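TRAP dicarboxylate ABC transporter, substrate-binding protein (Roseobacter denitrificans, PDB 4OVQ) binds beta-D-glucuronate and probably serves as the periplasmic solute-capturing component of a TRAP transport system. Local coordinates at residues A[43-48]-A[57-62]; A[100-105]-A[124-129]; A[136-141]-A[252-257]; A[275-280]-A[285-290]; A[303-308]-A[313-318]. One frame throughout, in Å; residues are numbered along the deposited sequence.

Interaction 1 of 5, residues A[43-48]-A[57-62]; sequences DKFAEL and YTLQMF
Leu59 meets Ala46 and Phe45 of the helix through successive atoms of its side chain. Its CB lies 3.8 Å from Ala46 CB, methyl against methylene, and CG remains within 4.0 Å of that same Ala46 CB. At the tip the branches part: CD2 reaches the Phe45 ring, 3.6 Å from Phe45 CD2 and just as near to CE2 of that ring. The CG of Leu59 stands opposite the backbone N (chi1 173°), the turn that carries CD2 to the ring, which it meets obliquely, and the two side chains meet nearly at right angles. Ala46 CB also sits 3.5 Å from Leu59 O, so the small residue lets helix and strand backbones draw close, with Ala46 CA and Leu59 CA 5.2 Å apart. At the other end of the contact Asp43 OD1 lies 4.0 Å from CG of the selenomethionine Met61, a van der Waals contact with a carbon; OD1 has its hydrogen bond with His63. The helical segment runs against the strand at 159°, nearly antiparallel, with axes 7.3 Å apart. Such opposed directions and an apolar seam are characteristic of a beta-alpha-beta crossover, here strand 25-29, helix 37-52 and strand 58-62.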
# COMPACT_ATOMS: atom_id res chain seq x y z
N ASP A 43 -6.62 -15.12 4.53
CA ASP A 43 -7.05 -16.47 4.90
C ASP A 43 -8.54 -16.44 5.22
O ASP A 43 -9.30 -17.32 4.81
CB ASP A 43 -6.23 -17.04 6.09
CG ASP A 43 -4.85 -17.52 5.66
OD1 ASP A 43 -4.69 -17.81 4.46
OD2 ASP A 43 -3.95 -17.57 6.53
N LYS A 44 -8.95 -15.40 5.92
CA LYS A 44 -10.36 -15.26 6.26
C LYS A 44 -11.24 -15.04 5.03
O LYS A 44 -12.36 -15.58 4.93
CB LYS A 44 -10.54 -14.15 7.30
CG LYS A 44 -12.00 -14.05 7.83
CD LYS A 44 -12.50 -15.34 8.54
CE LYS A 44 -11.57 -15.77 9.68
NZ LYS A 44 -12.18 -16.86 10.56
N PHE A 45 -10.75 -14.24 4.08
CA PHE A 45 -11.42 -14.07 2.82
C PHE A 45 -11.60 -15.41 2.13
O PHE A 45 -12.70 -15.76 1.69
CB PHE A 45 -10.67 -13.08 1.95
CG PHE A 45 -11.21 -12.97 0.52
CD1 PHE A 45 -12.56 -12.62 0.27
CD2 PHE A 45 -10.37 -13.19 -0.56
CE1 PHE A 45 -13.04 -12.49 -1.03
CE2 PHE A 45 -10.84 -13.06 -1.88
CZ PHE A 45 -12.17 -12.70 -2.12
N ALA A 46 -10.54 -16.21 2.09
CA ALA A 46 -10.64 -17.52 1.45
C ALA A 46 -11.65 -18.41 2.19
O ALA A 46 -12.47 -19.05 1.57
CB ALA A 46 -9.26 -18.19 1.37
N GLU A 47 -11.61 -18.41 3.51
CA GLU A 47 -12.56 -19.18 4.31
C GLU A 47 -14.01 -18.74 4.06
O GLU A 47 -14.88 -19.56 3.79
CB GLU A 47 -12.23 -19.02 5.77
CG GLU A 47 -13.16 -19.84 6.62
CD GLU A 47 -12.86 -19.69 8.07
OE1 GLU A 47 -12.24 -18.69 8.47
OE2 GLU A 47 -13.23 -20.56 8.86
N LEU A 48 -14.21 -17.42 4.07
CA LEU A 48 -15.56 -16.88 3.88
C LEU A 48 -16.07 -17.09 2.45
O LEU A 48 -17.27 -17.31 2.26
CB LEU A 48 -15.61 -15.41 4.21
CG LEU A 48 -15.52 -15.09 5.70
CD1 LEU A 48 -15.38 -13.61 5.95
CD2 LEU A 48 -16.73 -15.71 6.47
N TYR A 57 -16.87 -22.06 -4.86
CA TYR A 57 -15.63 -21.35 -5.14
C TYR A 57 -14.67 -21.43 -3.95
O TYR A 57 -15.08 -21.19 -2.81
CB TYR A 57 -15.91 -19.89 -5.54
CG TYR A 57 -16.71 -19.77 -6.82
CD1 TYR A 57 -18.08 -19.80 -6.80
CD2 TYR A 57 -16.07 -19.65 -8.06
CE1 TYR A 57 -18.82 -19.72 -7.96
CE2 TYR A 57 -16.81 -19.57 -9.23
CZ TYR A 57 -18.18 -19.59 -9.17
OH TYR A 57 -18.96 -19.52 -10.31
N THR A 58 -13.41 -21.77 -4.21
CA THR A 58 -12.40 -21.79 -3.17
C THR A 58 -11.17 -21.00 -3.61
O THR A 58 -11.00 -20.69 -4.79
CB THR A 58 -11.97 -23.21 -2.82
OG1 THR A 58 -11.26 -23.79 -3.91
CG2 THR A 58 -13.18 -24.05 -2.50
N LEU A 59 -10.30 -20.71 -2.65
CA LEU A 59 -9.13 -19.88 -2.88
C LEU A 59 -7.95 -20.42 -2.10
O LEU A 59 -8.02 -20.58 -0.89
CB LEU A 59 -9.42 -18.45 -2.43
CG LEU A 59 -8.28 -17.43 -2.44
CD1 LEU A 59 -7.71 -17.22 -3.84
CD2 LEU A 59 -8.88 -16.11 -1.94
N GLN A 60 -6.85 -20.68 -2.82
CA GLN A 60 -5.58 -21.01 -2.22
C GLN A 60 -4.64 -19.78 -2.21
O GLN A 60 -4.25 -19.28 -3.29
CB GLN A 60 -4.93 -22.17 -2.99
CG GLN A 60 -3.67 -22.74 -2.36
CD GLN A 60 -3.19 -23.99 -3.06
OE1 GLN A 60 -3.87 -24.50 -3.97
NE2 GLN A 60 -2.03 -24.50 -2.67
N MSE A 61 -4.29 -19.32 -1.02
CA MSE A 61 -3.34 -18.23 -0.87
C MSE A 61 -1.89 -18.68 -0.92
O MSE A 61 -1.53 -19.72 -0.37
CB MSE A 61 -3.56 -17.50 0.46
CG MSE A 61 -4.92 -16.78 0.58
SE MSE A 61 -5.25 -15.44 -0.80
CE MSE A 61 -3.56 -14.46 -0.59
N PHE A 62 -1.08 -17.87 -1.60
CA PHE A 62 0.36 -17.94 -1.53
C PHE A 62 0.84 -16.66 -0.88
O PHE A 62 0.91 -15.59 -1.55
CB PHE A 62 0.92 -18.13 -2.94
CG PHE A 62 0.48 -19.40 -3.59
CD1 PHE A 62 -0.79 -19.52 -4.13
CD2 PHE A 62 1.32 -20.50 -3.66
CE1 PHE A 62 -1.22 -20.69 -4.71
CE2 PHE A 62 0.90 -21.67 -4.24
CZ PHE A 62 -0.38 -21.77 -4.77

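Interaction 2 of 5, residues A[100-105]-A[124-129]; sequences NVVSLP and KIIAAG
Val101 is the first residue of segment 100-105 to touch the helix, its CG1 lying 4.1 Å from Ile126 CD1. That methyl occupies the position between the backbone N and the carbonyl carbon (chi1 81°), whereas CG2 is turned to another neighbour, Val318 of helix 315-322. The side chains of Val101 and Ile126 meet at about a right angle, and a single methyl on each side makes the touch. Val102 follows and offers its own CG1, 3.9 Å from the same Ile126 CD1. Its chi1 of -55° sets CG1 beside the backbone N, and this side chain meets the isoleucine at a slant. One delta methyl therefore touches two consecutive valines. From Ser103 onward the chain turns off toward other partners: Ser103 packs on helix 172-180, and Leu104 on Tyr304 and Tyr307.

The turn is backed by hydrogen bonds from Ser103 N to Asn100 O, 3.1 Å, and from Leu104 N to Val101 O, 3.3 Å. These i to i+3 bonds fit the 3-10 conformation of residues 101-103, which presents adjacent valines to one partner. The interface buries only 78 Å², and all three touching residues are buried. It is plain apolar packing of a 3-10 turn on an alpha-helix, set in the interior of the solute-binding fold, with the Val102 side chain about 12 Å from the bound glucuronate.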
# COMPACT_ATOMS: atom_id res chain seq x y z
N ASN A 100 -3.65 6.15 -9.04
CA ASN A 100 -2.42 6.85 -8.77
C ASN A 100 -2.60 8.05 -7.83
O ASN A 100 -1.66 8.47 -7.19
CB ASN A 100 -1.78 7.27 -10.10
CG ASN A 100 -0.27 7.25 -10.06
OD1 ASN A 100 0.35 6.57 -9.25
ND2 ASN A 100 0.34 7.99 -10.98
N VAL A 101 -3.81 8.58 -7.71
CA VAL A 101 -4.05 9.71 -6.83
C VAL A 101 -3.71 9.41 -5.34
O VAL A 101 -3.30 10.30 -4.61
CB VAL A 101 -5.49 10.27 -6.97
CG1 VAL A 101 -6.49 9.46 -6.19
CG2 VAL A 101 -5.52 11.72 -6.53
N VAL A 102 -3.82 8.15 -4.90
CA VAL A 102 -3.60 7.85 -3.49
C VAL A 102 -2.11 7.75 -3.17
O VAL A 102 -1.72 7.68 -2.00
CB VAL A 102 -4.36 6.57 -3.02
CG1 VAL A 102 -5.84 6.69 -3.33
CG2 VAL A 102 -3.81 5.33 -3.64
N SER A 103 -1.28 7.78 -4.22
CA SER A 103 0.15 7.74 -4.12
C SER A 103 0.77 9.17 -4.06
O SER A 103 1.98 9.32 -3.94
CB SER A 103 0.70 6.92 -5.28
OG SER A 103 0.42 5.53 -5.07
N LEU A 104 -0.07 10.19 -4.11
CA LEU A 104 0.43 11.56 -3.90
C LEU A 104 0.79 11.80 -2.44
O LEU A 104 -0.01 11.56 -1.53
CB LEU A 104 -0.61 12.59 -4.37
CG LEU A 104 -0.69 12.69 -5.90
CD1 LEU A 104 -2.01 13.37 -6.31
CD2 LEU A 104 0.52 13.43 -6.49
N PRO A 105 2.02 12.25 -2.19
CA PRO A 105 2.47 12.53 -0.82
C PRO A 105 1.58 13.58 -0.14
O PRO A 105 1.22 14.54 -0.79
CB PRO A 105 3.88 13.09 -1.04
CG PRO A 105 4.33 12.45 -2.28
CD PRO A 105 3.12 12.41 -3.15
N LYS A 124 -15.35 5.37 -5.89
CA LYS A 124 -16.04 4.86 -7.07
C LYS A 124 -15.21 5.15 -8.31
O LYS A 124 -15.09 4.31 -9.20
CB LYS A 124 -17.42 5.51 -7.18
CG LYS A 124 -18.21 5.13 -8.43
CD LYS A 124 -19.61 5.76 -8.42
CE LYS A 124 -20.50 5.23 -9.55
NZ LYS A 124 -21.01 3.84 -9.29
N ILE A 125 -14.65 6.36 -8.38
CA ILE A 125 -13.82 6.77 -9.52
C ILE A 125 -12.56 5.90 -9.60
O ILE A 125 -12.21 5.41 -10.68
CB ILE A 125 -13.41 8.26 -9.42
CG1 ILE A 125 -14.65 9.16 -9.46
CG2 ILE A 125 -12.47 8.62 -10.55
CD1 ILE A 125 -14.36 10.60 -9.10
N ILE A 126 -11.91 5.69 -8.46
CA ILE A 126 -10.72 4.85 -8.42
C ILE A 126 -11.06 3.42 -8.84
O ILE A 126 -10.36 2.83 -9.66
CB ILE A 126 -10.07 4.85 -7.03
CG1 ILE A 126 -9.45 6.22 -6.76
CG2 ILE A 126 -9.01 3.80 -6.96
CD1 ILE A 126 -9.21 6.52 -5.33
N ALA A 127 -12.14 2.88 -8.30
CA ALA A 127 -12.59 1.54 -8.69
C ALA A 127 -12.92 1.42 -10.17
O ALA A 127 -12.58 0.41 -10.80
CB ALA A 127 -13.80 1.12 -7.85
N ALA A 128 -13.59 2.44 -10.72
CA ALA A 128 -13.95 2.43 -12.11
C ALA A 128 -12.69 2.35 -12.95
O ALA A 128 -12.61 1.54 -13.86
CB ALA A 128 -14.75 3.65 -12.47
N GLY A 129 -11.71 3.19 -12.61
CA GLY A 129 -10.46 3.23 -13.34
C GLY A 129 -9.77 1.88 -13.26
O GLY A 129 -9.21 1.38 -14.23

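Interaction 3 of 5, residues A[136-141]-A[252-257]; sequences QPLAWY and TAVLEA
Leu138 holds the apolar contacts of this interface, dividing its two methyls between Val254 and Leu255. CD1 lies 3.7 Å from Val254 CG1, the leucine meeting the valine at a slant. CD2, the other branch, comes 3.6 Å from Leu255 CD2, the two leucines meeting at about a right angle, methyl to methyl. With chi1 at -61° the Leu138 CG lies beside its backbone N, and the fork of the side chain straddles two consecutive helix residues. Val254 CG1 stands opposite its own backbone N (chi1 172°), which turns that methyl to the strand. A further touch involves the backbone, Leu255 CD2 being 4.0 Å from Leu138 O.

No hydrogen bond crosses the contact; within the strand segment Gln136 NE2 donates to Pro137 O at 3.1 Å. This bond is nearly straight, 170° at the hydrogen, and the acceptor lies close to the plane of the Gln136 amide, though the donor is tilted from the carbonyl plane. It probably helps hold the carboxamide's rotation near the strand's start.

Leu138 and Val254 are buried, and Leu255 lies nearer the surface. Strand 135-141 pairs through its backbone with strand 234-239. Phe243 of helix 240-244 touches both Leu138 and Leu255, and Leu49 of helix 37-52 packs on Val254, so helix 248-282 packs against both the sheet and a second helix.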
# COMPACT_ATOMS: atom_id res chain seq x y z
N GLN A 136 -10.68 -5.62 -10.58
CA GLN A 136 -11.81 -5.16 -9.79
C GLN A 136 -11.48 -5.13 -8.27
O GLN A 136 -11.20 -6.18 -7.68
CB GLN A 136 -12.97 -6.11 -10.05
CG GLN A 136 -14.13 -6.01 -9.11
CD GLN A 136 -15.05 -4.94 -9.54
OE1 GLN A 136 -15.51 -4.94 -10.69
NE2 GLN A 136 -15.28 -3.98 -8.67
N PRO A 137 -11.46 -3.95 -7.64
CA PRO A 137 -11.34 -3.99 -6.17
C PRO A 137 -12.65 -4.41 -5.51
O PRO A 137 -13.72 -4.00 -5.96
CB PRO A 137 -10.98 -2.55 -5.81
CG PRO A 137 -11.71 -1.77 -6.88
CD PRO A 137 -11.59 -2.56 -8.14
N LEU A 138 -12.55 -5.28 -4.53
CA LEU A 138 -13.67 -5.84 -3.79
C LEU A 138 -13.82 -5.27 -2.40
O LEU A 138 -14.93 -5.24 -1.88
CB LEU A 138 -13.52 -7.35 -3.67
CG LEU A 138 -13.48 -8.13 -4.97
CD1 LEU A 138 -13.13 -9.58 -4.65
CD2 LEU A 138 -14.82 -8.05 -5.73
N ALA A 139 -12.74 -4.80 -1.79
CA ALA A 139 -12.75 -4.21 -0.47
C ALA A 139 -11.43 -3.52 -0.23
O ALA A 139 -10.44 -3.83 -0.91
CB ALA A 139 -13.01 -5.26 0.59
N TRP A 140 -11.41 -2.60 0.73
CA TRP A 140 -10.23 -1.84 1.05
C TRP A 140 -9.59 -2.31 2.39
O TRP A 140 -10.27 -2.46 3.43
CB TRP A 140 -10.56 -0.34 1.17
CG TRP A 140 -11.22 0.28 -0.02
CD1 TRP A 140 -12.47 0.82 -0.06
CD2 TRP A 140 -10.66 0.47 -1.32
NE1 TRP A 140 -12.74 1.30 -1.31
CE2 TRP A 140 -11.63 1.12 -2.10
CE3 TRP A 140 -9.43 0.16 -1.91
CZ2 TRP A 140 -11.42 1.45 -3.44
CZ3 TRP A 140 -9.23 0.50 -3.25
CH2 TRP A 140 -10.22 1.13 -3.99
N TYR A 141 -8.28 -2.46 2.38
CA TYR A 141 -7.51 -2.77 3.58
C TYR A 141 -6.71 -1.56 4.04
O TYR A 141 -6.30 -0.72 3.22
CB TYR A 141 -6.49 -3.87 3.25
CG TYR A 141 -6.94 -5.31 3.29
CD1 TYR A 141 -8.26 -5.70 3.52
CD2 TYR A 141 -5.99 -6.31 3.10
CE1 TYR A 141 -8.61 -7.05 3.55
CE2 TYR A 141 -6.32 -7.64 3.13
CZ TYR A 141 -7.61 -8.01 3.36
OH TYR A 141 -7.92 -9.36 3.39
N THR A 252 -22.43 -11.44 -5.18
CA THR A 252 -22.82 -10.92 -3.87
C THR A 252 -22.05 -11.63 -2.77
O THR A 252 -21.56 -10.99 -1.84
CB THR A 252 -24.34 -11.01 -3.64
OG1 THR A 252 -25.01 -10.13 -4.57
CG2 THR A 252 -24.72 -10.62 -2.25
N ALA A 253 -21.94 -12.95 -2.88
CA ALA A 253 -21.14 -13.73 -1.93
C ALA A 253 -19.67 -13.34 -1.88
O ALA A 253 -19.10 -13.21 -0.79
CB ALA A 253 -21.27 -15.22 -2.24
N VAL A 254 -19.04 -13.15 -3.05
CA VAL A 254 -17.63 -12.77 -3.14
C VAL A 254 -17.42 -11.39 -2.52
O VAL A 254 -16.52 -11.20 -1.74
CB VAL A 254 -17.15 -12.78 -4.62
CG1 VAL A 254 -15.75 -12.20 -4.75
CG2 VAL A 254 -17.17 -14.18 -5.10
N LEU A 255 -18.30 -10.44 -2.83
CA LEU A 255 -18.21 -9.09 -2.26
C LEU A 255 -18.38 -9.07 -0.74
O LEU A 255 -17.65 -8.39 -0.03
CB LEU A 255 -19.26 -8.17 -2.91
CG LEU A 255 -18.90 -7.70 -4.33
CD1 LEU A 255 -20.12 -7.12 -5.02
CD2 LEU A 255 -17.78 -6.65 -4.27
N GLU A 256 -19.37 -9.84 -0.25
CA GLU A 256 -19.62 -9.94 1.18
C GLU A 256 -18.40 -10.57 1.91
O GLU A 256 -17.92 -10.08 2.94
CB GLU A 256 -20.89 -10.75 1.42
CG GLU A 256 -21.32 -10.79 2.84
CD GLU A 256 -22.63 -11.57 3.02
OE1 GLU A 256 -23.64 -11.29 2.31
OE2 GLU A 256 -22.69 -12.49 3.86
N ALA A 257 -17.83 -11.63 1.33
CA ALA A 257 -16.63 -12.23 1.89
C ALA A 257 -15.50 -11.21 1.97
O ALA A 257 -14.83 -11.10 2.95
CB ALA A 257 -16.18 -13.44 1.08

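Interaction 4 of 5, residues A[275-280]-A[285-290]; sequences ASRAAV and VVVNEI
Val285 N donates to Val280 O at 3.0 Å, with 158° at the hydrogen and the donor tilted 20° from the carbonyl plane, tying the chain that enters strand 286-289 to the last turns of helix 248-282. Around this bond the two valines lie side by side and point the same way. Val285 CG2 approaches Val280 CB at 3.7 Å and also lies 4.0 Å from Val280 CG2. The chi1 of 170° in Val285 places CG1 opposite the backbone N and leaves CG2 beside that N, on the flank turned to Val280. The same CG2 packs 3.2 Å from Val280 O, so the carbonyl has a methyl neighbour as well as its N-H partner.

Farther along, Arg277 stretches out from the helix with its chain extended from CG to NE, and NH2 comes 3.8 Å from Val287 CG1. The methyl sits obliquely to the guanidinium and the contact is van der Waals; the charge has its partner in Glu281, which forms a salt bridge with NE. Glu289 OE2 is 4.9 Å from Arg277 NH2, too long for a salt bridge, though its charge probably adds some attraction.

Val280 and Val285 are buried, and Phe218 of helix 217-220 touches both. The chemistry thus has two levels: a backbone hydrogen bond flanked by two packed valines helps tie the helix to the strand, while the arginine meets the strand mainly by van der Waals contact, its salt bridge being with Glu281 of its own helix.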
# COMPACT_ATOMS: atom_id res chain seq x y z
N ALA A 275 1.53 -3.00 18.48
CA ALA A 275 2.39 -4.11 18.89
C ALA A 275 3.73 -4.06 18.16
O ALA A 275 4.78 -4.32 18.76
CB ALA A 275 1.69 -5.44 18.63
N SER A 276 3.68 -3.77 16.86
CA SER A 276 4.89 -3.64 16.05
C SER A 276 5.74 -2.50 16.54
O SER A 276 6.96 -2.64 16.73
CB SER A 276 4.52 -3.41 14.55
OG SER A 276 4.09 -4.62 14.02
N ARG A 277 5.12 -1.35 16.69
CA ARG A 277 5.87 -0.20 17.15
C ARG A 277 6.51 -0.48 18.52
O ARG A 277 7.67 -0.11 18.77
CB ARG A 277 4.98 1.03 17.24
CG ARG A 277 5.75 2.22 17.75
CD ARG A 277 4.91 3.42 18.06
NE ARG A 277 5.74 4.48 18.63
CZ ARG A 277 5.52 5.77 18.46
NH1 ARG A 277 4.48 6.19 17.76
NH2 ARG A 277 6.35 6.66 19.01
N ALA A 278 5.77 -1.15 19.39
CA ALA A 278 6.28 -1.41 20.74
C ALA A 278 7.44 -2.39 20.72
O ALA A 278 8.43 -2.22 21.44
CB ALA A 278 5.17 -1.92 21.63
N ALA A 279 7.33 -3.42 19.90
CA ALA A 279 8.39 -4.42 19.81
C ALA A 279 9.69 -3.83 19.25
O ALA A 279 10.79 -4.20 19.70
CB ALA A 279 7.93 -5.60 18.98
N VAL A 280 9.61 -2.91 18.29
CA VAL A 280 10.86 -2.38 17.74
C VAL A 280 11.48 -1.30 18.64
O VAL A 280 12.70 -1.16 18.66
CB VAL A 280 10.73 -1.86 16.27
CG1 VAL A 280 10.05 -2.89 15.43
CG2 VAL A 280 9.98 -0.54 16.22
N VAL A 285 15.09 0.66 18.68
CA VAL A 285 14.86 1.64 17.64
C VAL A 285 14.69 3.01 18.25
O VAL A 285 14.00 3.19 19.26
CB VAL A 285 13.63 1.31 16.76
CG1 VAL A 285 13.29 2.50 15.85
CG2 VAL A 285 13.89 0.05 15.96
N VAL A 286 15.35 3.98 17.63
CA VAL A 286 15.24 5.37 18.04
C VAL A 286 14.21 6.08 17.19
O VAL A 286 14.41 6.28 15.99
CB VAL A 286 16.59 6.09 17.88
CG1 VAL A 286 16.41 7.57 18.16
CG2 VAL A 286 17.63 5.48 18.80
N VAL A 287 13.10 6.46 17.83
CA VAL A 287 11.98 7.06 17.12
C VAL A 287 11.97 8.57 17.31
O VAL A 287 12.24 9.07 18.41
CB VAL A 287 10.63 6.50 17.63
CG1 VAL A 287 9.47 7.03 16.82
CG2 VAL A 287 10.64 4.99 17.60
N ASN A 288 11.67 9.29 16.24
CA ASN A 288 11.40 10.71 16.35
C ASN A 288 10.15 11.14 15.57
O ASN A 288 9.81 10.58 14.52
CB ASN A 288 12.62 11.54 15.91
CG ASN A 288 12.88 11.44 14.43
OD1 ASN A 288 13.36 10.42 13.95
ND2 ASN A 288 12.58 12.51 13.70
N GLU A 289 9.43 12.11 16.14
CA GLU A 289 8.37 12.81 15.44
C GLU A 289 8.99 13.86 14.54
O GLU A 289 10.13 14.26 14.74
CB GLU A 289 7.42 13.49 16.45
CG GLU A 289 6.77 12.56 17.46
CD GLU A 289 5.52 11.90 16.94
OE1 GLU A 289 5.16 12.17 15.78
OE2 GLU A 289 4.89 11.13 17.69
N ILE A 290 8.23 14.29 13.53
CA ILE A 290 8.62 15.43 12.69
C ILE A 290 7.68 16.61 13.01
O ILE A 290 6.55 16.67 12.51
CB ILE A 290 8.55 15.11 11.18
CG1 ILE A 290 9.59 14.04 10.81
CG2 ILE A 290 8.76 16.39 10.36
CD1 ILE A 290 9.92 13.91 9.31

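Interaction 5 of 5, residues A[303-308]-A[313-318]; sequences VYEAYF and DLRPLV
Phe308 is the chief bump of the first helix, lodged in a hollow between Arg315 and Val318. Arg315 walls one face of the ring: its CG makes a CH-pi contact, 4.2 Å from the centroid, and farther out the guanidinium forms a cation-pi pair, with CZ also 4.2 Å from the centroid of Phe308. A bend at chi3 (-78°) folds the arginine back over the ring, leaving the two planes 32° apart. Val318 closes the hollow at the ring edge, its CG1 3.8 Å from Phe308 CZ and its CG2 3.6 Å from Phe308 CE1; CG2 also lies 3.9 Å from Tyr307 CE2, a methyl set in the angle formed by the two aromatic side chains. With an alanine in place of Phe308, the guanidinium would probably lose the aromatic face it lies on and be freer to swing, and a gap would open beside Val318. On the outer side a water spans the charges, donating to Glu305 OE1 at 2.6 Å and accepting from Arg315 NH2 at 2.7 Å. The two helices, 301-310 and 315-322, follow each other across a short connection; Tyr304 packs on Ile107, Leu314 on Pro97, and Leu317 on Ala122 of helix 121-132.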
# COMPACT_ATOMS: atom_id res chain seq x y z
N VAL A 303 5.68 17.43 -7.65
CA VAL A 303 5.17 16.08 -7.86
C VAL A 303 3.67 16.14 -8.18
O VAL A 303 3.19 15.44 -9.09
CB VAL A 303 5.46 15.19 -6.63
CG1 VAL A 303 4.89 13.77 -6.81
CG2 VAL A 303 6.97 15.12 -6.37
N TYR A 304 2.93 16.95 -7.42
CA TYR A 304 1.50 17.15 -7.67
C TYR A 304 1.30 17.79 -9.02
O TYR A 304 0.50 17.33 -9.84
CB TYR A 304 0.88 18.07 -6.62
CG TYR A 304 0.41 17.39 -5.37
CD1 TYR A 304 1.30 16.99 -4.39
CD2 TYR A 304 -0.93 17.16 -5.15
CE1 TYR A 304 0.89 16.39 -3.24
CE2 TYR A 304 -1.36 16.56 -3.98
CZ TYR A 304 -0.45 16.16 -3.04
OH TYR A 304 -0.86 15.55 -1.87
N GLU A 305 2.02 18.88 -9.23
CA GLU A 305 1.92 19.60 -10.47
C GLU A 305 2.26 18.69 -11.65
O GLU A 305 1.66 18.78 -12.72
CB GLU A 305 2.83 20.82 -10.39
CG GLU A 305 2.27 21.84 -9.41
CD GLU A 305 0.99 22.44 -9.96
OE1 GLU A 305 0.88 22.50 -11.20
OE2 GLU A 305 0.11 22.82 -9.15
N ALA A 306 3.17 17.76 -11.43
CA ALA A 306 3.59 16.85 -12.50
C ALA A 306 2.59 15.69 -12.74
O ALA A 306 2.54 15.10 -13.82
CB ALA A 306 4.96 16.31 -12.20
N TYR A 307 1.79 15.36 -11.72
CA TYR A 307 0.64 14.48 -11.92
C TYR A 307 -0.49 15.20 -12.67
O TYR A 307 -1.20 14.60 -13.48
CB TYR A 307 0.14 13.98 -10.57
CG TYR A 307 -1.11 13.17 -10.65
CD1 TYR A 307 -1.05 11.80 -10.93
CD2 TYR A 307 -2.35 13.73 -10.38
CE1 TYR A 307 -2.19 11.03 -11.00
CE2 TYR A 307 -3.51 12.96 -10.45
CZ TYR A 307 -3.42 11.62 -10.76
OH TYR A 307 -4.55 10.85 -10.83
N PHE A 308 -0.65 16.49 -12.39
CA PHE A 308 -1.71 17.27 -13.02
C PHE A 308 -1.43 17.40 -14.51
O PHE A 308 -2.35 17.37 -15.34
CB PHE A 308 -1.79 18.66 -12.38
CG PHE A 308 -2.32 18.65 -10.97
CD1 PHE A 308 -3.26 17.72 -10.58
CD2 PHE A 308 -1.89 19.58 -10.04
CE1 PHE A 308 -3.75 17.72 -9.29
CE2 PHE A 308 -2.38 19.59 -8.75
CZ PHE A 308 -3.31 18.65 -8.37
N ASP A 313 -7.38 15.58 -16.54
CA ASP A 313 -8.74 15.16 -16.20
C ASP A 313 -8.93 14.81 -14.74
O ASP A 313 -10.06 14.73 -14.25
CB ASP A 313 -9.11 13.93 -17.00
CG ASP A 313 -9.29 14.21 -18.46
OD1 ASP A 313 -9.42 15.40 -18.82
OD2 ASP A 313 -9.31 13.24 -19.25
N LEU A 314 -7.83 14.55 -14.04
CA LEU A 314 -7.92 14.03 -12.70
C LEU A 314 -7.60 15.08 -11.64
O LEU A 314 -7.60 14.79 -10.45
CB LEU A 314 -7.01 12.79 -12.59
CG LEU A 314 -7.61 11.43 -13.00
CD1 LEU A 314 -8.51 11.50 -14.20
CD2 LEU A 314 -6.50 10.41 -13.27
N ARG A 315 -7.38 16.32 -12.07
CA ARG A 315 -7.20 17.41 -11.11
C ARG A 315 -8.38 17.49 -10.13
O ARG A 315 -8.18 17.62 -8.91
CB ARG A 315 -7.02 18.74 -11.83
CG ARG A 315 -6.65 19.87 -10.90
CD ARG A 315 -6.66 21.20 -11.64
NE ARG A 315 -5.45 21.33 -12.43
CZ ARG A 315 -4.31 21.83 -11.96
NH1 ARG A 315 -4.24 22.26 -10.71
NH2 ARG A 315 -3.24 21.89 -12.74
N PRO A 316 -9.62 17.40 -10.66
CA PRO A 316 -10.82 17.41 -9.82
C PRO A 316 -10.89 16.24 -8.83
O PRO A 316 -11.49 16.41 -7.78
CB PRO A 316 -11.97 17.32 -10.83
CG PRO A 316 -11.38 17.69 -12.15
CD PRO A 316 -9.95 17.25 -12.08
N LEU A 317 -10.28 15.10 -9.15
CA LEU A 317 -10.24 13.98 -8.19
C LEU A 317 -9.38 14.39 -7.00
O LEU A 317 -9.73 14.15 -5.83
CB LEU A 317 -9.67 12.72 -8.85
CG LEU A 317 -9.59 11.43 -8.02
CD1 LEU A 317 -10.94 11.03 -7.50
CD2 LEU A 317 -9.03 10.32 -8.91
N VAL A 318 -8.26 15.02 -7.30
CA VAL A 318 -7.35 15.49 -6.26
C VAL A 318 -8.02 16.53 -5.37
O VAL A 318 -7.95 16.44 -4.15
CB VAL A 318 -6.06 16.05 -6.87
CG1 VAL A 318 -5.16 16.58 -5.78
CG2 VAL A 318 -5.33 14.94 -7.65
O HOH W 1 -1.47 23.62 -11.60

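Overall arrangement
Interactions 2 and 3 are buried and wholly apolar across their segments, whereas interaction 1 is a surface contact and interactions 4 and 5 are partly buried. Polar chemistry grows in those last two: a backbone hydrogen bond in interaction 4, cation-pi and water-bridged charges in interaction 5. Interactions 1 and 3 touch and reach the same five-stranded sheet, Phe45 packing on Ala257. Interactions 3 and 4 share helix 248-282 but stand about 33 Å apart between centres, on opposite sides of the chain's centre. Interactions 2 and 5 join directly, by apolar packing and a hydrogen bond between Tyr304 OH and Pro105 O, and interaction 2 also touches interaction 3 through Ala127 and Pro137.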